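Local coordinates for putative secreted cellulose binding protein (Streptomyces coelicolor, PDB 4OY7) that cleaves glycosidic bonds of cellulose oxidatively through a copper-dependent mechanism, this chain being its lytic polysaccharide monooxygenase (AA10) domain, at residues Gly66-Ser70 / Ala81-Ala85; Leu129-Leu134 / Leu171-Gln175; Ala84-Asp88 / Pro125-Leu129. All coordinates share one frame; numbering follows the deposited sequence.

Contact 1. Residues Gly66-Ser70 / Ala81-Ala85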
loop_
_atom_site.group_PDB
_atom_site.type_symbol
_atom_site.label_atom_id
_atom_site.label_comp_id
_atom_site.label_asym_id
_atom_site.label_seq_id
_atom_site.Cartn_x
_atom_site.Cartn_y
_atom_site.Cartn_z
ATOM N N GLY A 66 -3.401 -9.638 -9.846
ATOM C CA GLY A 66 -4.688 -9.284 -9.279
ATOM C C GLY A 66 -4.832 -9.527 -7.796
ATOM O O GLY A 66 -5.914 -9.324 -7.274
ATOM N N THR A 67 -3.756 -9.944 -7.114
ATOM C CA THR A 67 -3.806 -10.206 -5.661
ATOM C C THR A 67 -2.697 -9.504 -4.882
ATOM O O THR A 67 -2.555 -9.749 -3.674
ATOM C CB THR A 67 -3.732 -11.694 -5.331
ATOM O OG1 THR A 67 -2.402 -12.185 -5.546
ATOM C CG2 THR A 67 -4.729 -12.446 -6.143
ATOM N N LEU A 68 -1.958 -8.621 -5.550
ATOM C CA LEU A 68 -0.817 -7.983 -4.895
ATOM C C LEU A 68 -1.242 -7.241 -3.627
ATOM O O LEU A 68 -0.529 -7.252 -2.616
ATOM C CB LEU A 68 -0.049 -7.015 -5.823
ATOM C CG LEU A 68 1.021 -7.662 -6.713
ATOM C CD1 LEU A 68 0.349 -8.643 -7.664
ATOM C CD2 LEU A 68 1.804 -6.644 -7.524
ATOM N N CYS A 69 -2.398 -6.586 -3.678
ATOM C CA CYS A 69 -2.811 -5.700 -2.581
ATOM C C CYS A 69 -3.277 -6.424 -1.324
ATOM O O CYS A 69 -3.480 -5.791 -0.287
ATOM C CB CYS A 69 -3.877 -4.693 -3.035
ATOM S SG CYS A 69 -3.413 -3.788 -4.537
ATOM N N SER A 70 -3.413 -7.742 -1.433
ATOM C CA SER A 70 -3.744 -8.588 -0.289
ATOM C C SER A 70 -2.643 -9.607 -0.023
ATOM O O SER A 70 -2.904 -10.641 0.621
ATOM C CB SER A 70 -5.065 -9.326 -0.520
ATOM O OG SER A 70 -4.976 -10.235 -1.618
ATOM N N ALA A 81 -10.845 -7.887 -0.510
ATOM C CA ALA A 81 -11.604 -6.748 -1.056
ATOM C C ALA A 81 -10.746 -5.578 -1.507
ATOM O O ALA A 81 -11.180 -4.791 -2.346
ATOM C CB ALA A 81 -12.670 -6.258 -0.067
ATOM N N TYR A 82 -9.523 -5.508 -0.993
ATOM C CA TYR A 82 -8.599 -4.412 -1.258
ATOM C C TYR A 82 -7.913 -4.609 -2.603
ATOM O O TYR A 82 -7.213 -3.732 -3.057
ATOM C CB TYR A 82 -7.633 -4.206 -0.056
ATOM C CG TYR A 82 -8.441 -3.850 1.171
ATOM C CD1 TYR A 82 -8.792 -2.538 1.438
ATOM C CD2 TYR A 82 -8.955 -4.838 2.006
ATOM C CE1 TYR A 82 -9.580 -2.208 2.518
ATOM C CE2 TYR A 82 -9.754 -4.519 3.083
ATOM C CZ TYR A 82 -10.075 -3.193 3.340
ATOM O OH TYR A 82 -10.909 -2.836 4.386
ATOM N N ASN A 83 -8.144 -5.746 -3.262
ATOM C CA ASN A 83 -7.821 -5.883 -4.687
ATOM C C ASN A 83 -8.874 -5.361 -5.683
ATOM O O ASN A 83 -8.581 -5.316 -6.883
ATOM C CB ASN A 83 -7.514 -7.366 -5.045
ATOM C CG ASN A 83 -6.282 -7.865 -4.345
ATOM O OD1 ASN A 83 -5.185 -7.261 -4.465
ATOM N ND2 ASN A 83 -6.435 -8.942 -3.596
ATOM N N ALA A 84 -10.067 -4.973 -5.225
ATOM C CA ALA A 84 -11.146 -4.559 -6.134
ATOM C C ALA A 84 -10.660 -3.517 -7.128
ATOM O O ALA A 84 -10.087 -2.498 -6.757
ATOM C CB ALA A 84 -12.337 -4.035 -5.339
ATOM N N ALA A 85 -10.877 -3.810 -8.401
ATOM C CA ALA A 85 -10.416 -2.955 -9.485
ATOM C C ALA A 85 -11.462 -1.855 -9.727
ATOM O O ALA A 85 -12.331 -1.948 -10.639
ATOM C CB ALA A 85 -10.186 -3.781 -10.751
#
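The primary amide of Asn83 reaches the turn of residues 66-70 and uses both of its polar atoms there. Asn83 CG stands anti to its carbonyl carbon (chi1 -65°), which carries the amide across. Its ND2 donates to the hydroxyl oxygen of Ser70, with ND2 and OG 2.8 Å apart and an N-H...O angle of 150°; OG lies almost in the amide plane, so the bond follows the direction in which an sp2 N-H points. The other end takes a looser hold: the backbone N of Cys69 gives a weak, bent bond to Asn83 OD1, the two atoms 3.0 Å apart. Cys69 CB packs alongside, 3.2 Å from Asn83 OD1 and 3.5 Å from Tyr82 O. Gly66 O approaches the root of the amide, 3.3 Å from Asn83 CG, and Gly66 itself has a positive phi (82°), which suits glycine. An amide fits here because one flat group both donates and accepts; an alanine in its place would probably leave Ser70 OG without its amide donor, deprive Cys69 N of its weak acceptor and open a gap between the two turns. In the next shell, Ser70 OG is also hydrogen-bonded to Asp73 OD1, which helps to fix the hydroxyl, while the bond from Ser70 N to Thr67 O closes the turn. Cys69 SG is in a disulfide with Cys188, tying this turn to strand 184-193. Both segments belong to the long loop region between strands 51-52 and 92-94, and Tyr82 turns its ring from the amide toward helices 10-18, 30-39 and 42-45.

Contact 2. Residues Leu129-Leu134 / Leu171-Gln175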
loop_
_atom_site.group_PDB
_atom_site.type_symbol
_atom_site.label_atom_id
_atom_site.label_comp_id
_atom_site.label_asym_id
_atom_site.label_seq_id
_atom_site.Cartn_x
_atom_site.Cartn_y
_atom_site.Cartn_z
ATOM N N LEU A 129 -4.561 -5.215 -11.628
ATOM C CA LEU A 129 -3.163 -4.889 -11.325
ATOM C C LEU A 129 -2.312 -6.151 -11.405
ATOM O O LEU A 129 -2.392 -7.040 -10.550
ATOM C CB LEU A 129 -3.040 -4.257 -9.943
ATOM C CG LEU A 129 -1.618 -3.921 -9.524
ATOM C CD1 LEU A 129 -1.139 -2.774 -10.404
ATOM C CD2 LEU A 129 -1.568 -3.547 -8.055
ATOM N N GLY A 130 -1.521 -6.258 -12.465
ATOM C CA GLY A 130 -0.575 -7.358 -12.599
ATOM C C GLY A 130 0.860 -6.850 -12.485
ATOM O O GLY A 130 1.135 -5.659 -12.625
ATOM N N TRP A 131 1.778 -7.783 -12.273
ATOM C CA TRP A 131 3.209 -7.477 -12.312
ATOM C C TRP A 131 3.632 -6.787 -13.621
ATOM O O TRP A 131 4.462 -5.893 -13.600
ATOM C CB TRP A 131 4.047 -8.752 -12.052
ATOM C CG TRP A 131 3.891 -9.281 -10.661
ATOM C CD1 TRP A 131 3.074 -10.296 -10.254
ATOM C CD2 TRP A 131 4.496 -8.755 -9.469
ATOM N NE1 TRP A 131 3.171 -10.464 -8.901
ATOM C CE2 TRP A 131 4.053 -9.548 -8.393
ATOM C CE3 TRP A 131 5.431 -7.747 -9.217
ATOM C CZ2 TRP A 131 4.466 -9.316 -7.080
ATOM C CZ3 TRP A 131 5.834 -7.517 -7.914
ATOM C CH2 TRP A 131 5.359 -8.298 -6.869
ATOM N N ASP A 132 3.064 -7.170 -14.761
ATOM C CA ASP A 132 3.469 -6.516 -16.024
ATOM C C ASP A 132 2.875 -5.125 -16.221
ATOM O O ASP A 132 3.122 -4.477 -17.235
ATOM C CB ASP A 132 3.213 -7.411 -17.242
ATOM C CG ASP A 132 1.762 -7.527 -17.619
ATOM O OD1 ASP A 132 0.877 -7.162 -16.822
ATOM O OD2 ASP A 132 1.478 -8.026 -18.754
ATOM N N ASP A 133 2.079 -4.671 -15.274
ATOM C CA ASP A 133 1.615 -3.291 -15.281
ATOM C C ASP A 133 2.454 -2.396 -14.369
ATOM O O ASP A 133 2.180 -1.206 -14.293
ATOM C CB ASP A 133 0.183 -3.247 -14.786
ATOM C CG ASP A 133 -0.721 -4.096 -15.606
ATOM O OD1 ASP A 133 -1.405 -4.950 -15.013
ATOM O OD2 ASP A 133 -0.733 -3.920 -16.854
ATOM N N LEU A 134 3.448 -2.969 -13.696
ATOM C CA LEU A 134 4.266 -2.245 -12.697
ATOM C C LEU A 134 5.693 -2.121 -13.142
ATOM O O LEU A 134 6.252 -3.064 -13.733
ATOM C CB LEU A 134 4.257 -2.991 -11.374
ATOM C CG LEU A 134 2.981 -2.851 -10.549
ATOM C CD1 LEU A 134 2.972 -3.894 -9.442
ATOM C CD2 LEU A 134 2.786 -1.435 -10.015
ATOM N N LEU A 171 -1.129 3.714 -9.493
ATOM C CA LEU A 171 -1.024 3.091 -8.180
ATOM C C LEU A 171 0.458 2.866 -7.872
ATOM O O LEU A 171 1.253 2.525 -8.757
ATOM C CB LEU A 171 -1.810 1.802 -8.194
ATOM C CG LEU A 171 -1.818 0.915 -6.965
ATOM C CD1 LEU A 171 -3.109 0.100 -7.063
ATOM C CD2 LEU A 171 -0.588 0.021 -6.926
ATOM N N ILE A 172 0.841 3.089 -6.626
ATOM C CA ILE A 172 2.191 2.762 -6.157
ATOM C C ILE A 172 2.090 1.510 -5.304
ATOM O O ILE A 172 1.406 1.501 -4.282
ATOM C CB ILE A 172 2.817 3.923 -5.346
ATOM C CG1 ILE A 172 3.102 5.116 -6.273
ATOM C CG2 ILE A 172 4.109 3.505 -4.665
ATOM C CD1 ILE A 172 3.350 6.414 -5.545
ATOM N N PHE A 173 2.799 0.474 -5.733
ATOM C CA PHE A 173 2.858 -0.805 -5.017
ATOM C C PHE A 173 4.217 -0.931 -4.364
ATOM O O PHE A 173 5.251 -0.625 -5.000
ATOM C CB PHE A 173 2.693 -1.983 -5.981
ATOM C CG PHE A 173 3.104 -3.290 -5.395
ATOM C CD1 PHE A 173 2.346 -3.892 -4.382
ATOM C CD2 PHE A 173 4.247 -3.930 -5.836
ATOM C CE1 PHE A 173 2.735 -5.103 -3.846
ATOM C CE2 PHE A 173 4.645 -5.137 -5.274
ATOM C CZ PHE A 173 3.907 -5.698 -4.251
ATOM N N MET A 174 4.226 -1.320 -3.089
ATOM C CA MET A 174 5.478 -1.548 -2.374
ATOM C C MET A 174 5.506 -2.926 -1.775
ATOM O O MET A 174 4.472 -3.422 -1.261
ATOM C CB MET A 174 5.709 -0.522 -1.277
ATOM C CG MET A 174 5.439 0.899 -1.687
ATOM S SD MET A 174 5.977 2.051 -0.401
ATOM C CE MET A 174 5.142 3.515 -0.977
ATOM N N GLN A 175 6.663 -3.551 -1.884
ATOM C CA GLN A 175 6.925 -4.835 -1.239
ATOM C C GLN A 175 8.054 -4.612 -0.254
ATOM O O GLN A 175 9.151 -4.156 -0.604
ATOM C CB GLN A 175 7.262 -5.931 -2.245
ATOM C CG GLN A 175 7.198 -7.323 -1.650
ATOM C CD GLN A 175 7.379 -8.410 -2.694
ATOM O OE1 GLN A 175 7.157 -8.180 -3.890
ATOM N NE2 GLN A 175 7.752 -9.618 -2.248
#
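Apolar packing carries most of this contact, and it comes in two clusters. In the first, the methyl CD2 of Leu129 meets CD2 of Leu171 at 3.9 Å, the two side chains crossing at about a right angle. In the second, Leu134 sets its CD1 methyl 3.8 Å from Phe173 CD2, while its CD1 and CD2 lie 4.0 and 4.1 Å from Phe173 CB; the two branches of leucine thus straddle the root of the phenylalanine, at CB and the near side of its ring. Phe173 has CG anti to the backbone N (chi1 164°), which carries the ring off the strand to the indole. Between the aromatic residues, Trp131 CH2 comes 3.6 Å from Phe173 CE2, with the ring planes nearly perpendicular, at 89°, and the approach oblique. Leu171, Phe173 and Gln175 alternate with Ile172 and Met174 along strand 168-178, part of the immunoglobulin-like beta-sandwich core of AA10 enzymes, so one face of the strand receives the loop and short 3-10 turn leading into strand 134-141, together with its first residue, Leu134. At the polar margin Gln175 OE1 lies at the indole edge, 3.5 Å from Trp131 CH2, while its NE2 is hydrogen-bonded to Arg58 O and Asn184 OD1. The indole NE1 donates to Val63 O. Within the turn, Gly130 N gives a hydrogen bond to Asp133 OD1 (2.9 Å), which uses its anti lone pair.

Contact 3. Residues Ala84-Asp88 / Pro125-Leu129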
loop_
_atom_site.group_PDB
_atom_site.type_symbol
_atom_site.label_atom_id
_atom_site.label_comp_id
_atom_site.label_asym_id
_atom_site.label_seq_id
_atom_site.Cartn_x
_atom_site.Cartn_y
_atom_site.Cartn_z
ATOM N N ALA A 84 -10.067 -4.973 -5.225
ATOM C CA ALA A 84 -11.146 -4.559 -6.134
ATOM C C ALA A 84 -10.660 -3.517 -7.128
ATOM O O ALA A 84 -10.087 -2.498 -6.757
ATOM C CB ALA A 84 -12.337 -4.035 -5.339
ATOM N N ALA A 85 -10.877 -3.810 -8.401
ATOM C CA ALA A 85 -10.416 -2.955 -9.485
ATOM C C ALA A 85 -11.462 -1.855 -9.727
ATOM O O ALA A 85 -12.331 -1.948 -10.639
ATOM C CB ALA A 85 -10.186 -3.781 -10.751
ATOM N N ARG A 86 -11.378 -0.834 -8.873
ATOM C CA ARG A 86 -12.322 0.280 -8.832
ATOM C C ARG A 86 -11.555 1.590 -8.916
ATOM O O ARG A 86 -10.404 1.673 -8.473
ATOM C CB ARG A 86 -13.054 0.279 -7.488
ATOM C CG ARG A 86 -13.975 -0.874 -7.251
ATOM C CD ARG A 86 -14.501 -0.876 -5.830
ATOM N NE ARG A 86 -15.448 0.218 -5.669
ATOM C CZ ARG A 86 -16.694 0.084 -5.239
ATOM N NH1 ARG A 86 -17.190 -1.108 -4.911
ATOM N NH2 ARG A 86 -17.451 1.163 -5.129
ATOM N N SER A 87 -12.201 2.613 -9.459
ATOM C CA SER A 87 -11.569 3.928 -9.576
ATOM C C SER A 87 -11.971 4.899 -8.468
ATOM O O SER A 87 -11.528 6.059 -8.478
ATOM C CB SER A 87 -11.931 4.529 -10.925
ATOM O OG SER A 87 -13.309 4.798 -11.021
ATOM N N ASP A 88 -12.783 4.443 -7.523
ATOM C CA ASP A 88 -13.353 5.327 -6.492
ATOM C C ASP A 88 -12.701 5.147 -5.105
ATOM O O ASP A 88 -13.205 5.709 -4.136
ATOM C CB ASP A 88 -14.899 5.245 -6.440
ATOM C CG ASP A 88 -15.433 3.839 -6.142
ATOM O OD1 ASP A 88 -14.650 2.859 -6.184
ATOM O OD2 ASP A 88 -16.636 3.738 -5.798
ATOM N N PRO A 125 -7.125 2.111 -12.818
ATOM C CA PRO A 125 -7.531 1.232 -11.730
ATOM C C PRO A 125 -8.793 0.400 -11.917
ATOM O O PRO A 125 -9.059 -0.438 -11.076
ATOM C CB PRO A 125 -7.658 2.194 -10.532
ATOM C CG PRO A 125 -7.924 3.506 -11.137
ATOM C CD PRO A 125 -7.109 3.523 -12.387
ATOM N N THR A 126 -9.531 0.593 -13.001
ATOM C CA THR A 126 -10.601 -0.340 -13.342
ATOM C C THR A 126 -10.073 -1.597 -14.048
ATOM O O THR A 126 -10.824 -2.519 -14.262
ATOM C CB THR A 126 -11.719 0.301 -14.178
ATOM O OG1 THR A 126 -11.170 0.905 -15.342
ATOM C CG2 THR A 126 -12.462 1.344 -13.340
ATOM N N SER A 127 -8.782 -1.641 -14.348
ATOM C CA SER A 127 -8.118 -2.847 -14.816
ATOM C C SER A 127 -7.427 -3.608 -13.700
ATOM O O SER A 127 -7.000 -3.031 -12.702
ATOM C CB SER A 127 -7.058 -2.483 -15.839
ATOM O OG SER A 127 -7.657 -1.827 -16.929
ATOM N N GLU A 128 -7.272 -4.909 -13.914
ATOM C CA GLU A 128 -6.491 -5.745 -13.006
ATOM C C GLU A 128 -5.071 -5.175 -12.851
ATOM O O GLU A 128 -4.466 -4.724 -13.818
ATOM C CB GLU A 128 -6.438 -7.145 -13.587
ATOM C CG GLU A 128 -5.694 -8.135 -12.733
ATOM C CD GLU A 128 -5.653 -9.517 -13.342
ATOM O OE1 GLU A 128 -4.952 -10.372 -12.791
ATOM O OE2 GLU A 128 -6.323 -9.774 -14.350
ATOM N N LEU A 129 -4.561 -5.215 -11.628
ATOM C CA LEU A 129 -3.163 -4.889 -11.325
ATOM C C LEU A 129 -2.312 -6.151 -11.405
ATOM O O LEU A 129 -2.392 -7.040 -10.550
ATOM C CB LEU A 129 -3.040 -4.257 -9.943
ATOM C CG LEU A 129 -1.618 -3.921 -9.524
ATOM C CD1 LEU A 129 -1.139 -2.774 -10.404
ATOM C CD2 LEU A 129 -1.568 -3.547 -8.055
HETATM O O HOH W 1 -12.994 -3.352 -12.743
#
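With chi1 at 55°, Thr126 holds its hydroxyl between the backbone N and the carbonyl carbon and turns its methyl CG2 beside the backbone N, where it meets Ser87 CB at 4.0 Å. Ser87 CB also lies near the ring of Pro125, whose CG approaches Ser87 CA at 4.0 Å. Serine suits this exposed place because CB packs on the methyl and the proline ring while the residue carries only a small polar hydroxyl beyond it. The rest of the contact is chiefly backbone against backbone. Ala85 is the centre of an inverse gamma turn, and its CB, pointing toward the other loop, comes 3.5 Å from Pro125 O; a side chain this short lets the two chains run close, with the CA atoms of Ala85 and Thr126 4.7 Å apart. Thr126 CA directs its hydrogen at Ala85 O in a nearly straight CA-H...O contact of 3.6 Å. The same carbonyl receives a hydrogen bond from a water, which also donates to Thr126 O; its distances to Ala85 O and Thr126 O are 2.6 and 2.8 Å. The side chain of Arg86 leaves the backbone away from residues 125-129. It grips Asp88 in a side-on, two-pronged salt bridge, for which the flat guanidinium and carboxylate match: NE to OD1 and NH2 to OD2, both bonds almost straight (175° and 173°) and in the guanidinium plane. The pair lies against helix 30-39, where Arg86 touches Ala31 and Ala34. Pro125, the buried member, also packs on Asp169 of strand 168-178. No direct hydrogen bond joins the two loops, so their cohesion probably rests on van der Waals packing, the CA-H...O contact and the bridging water, in a surface contact where most touching residues are exposed.

Leu129 belongs to both contact 2 and contact 3, while Ala84 and Ala85 join contact 1 to contact 3, so the three adjoin one another, with centres 9 to 12 Å apart. Gly66 N and Leu129 O, 2.9 Å apart in a probable hydrogen bond, tie contact 1 to the residue shared by the other two. Leu68 adds packing toward contact 2, its CD2 lying 3.6 Å from Leu134 CD1. Contacts 1 and 3 lie away from the copper held by His1 and His110. In contact 2 the side chain of Gln175 is about 13 Å from the metal and about 10 Å from the side chain of Glu183, a copper-binding residue, though not bound to the metal in this model.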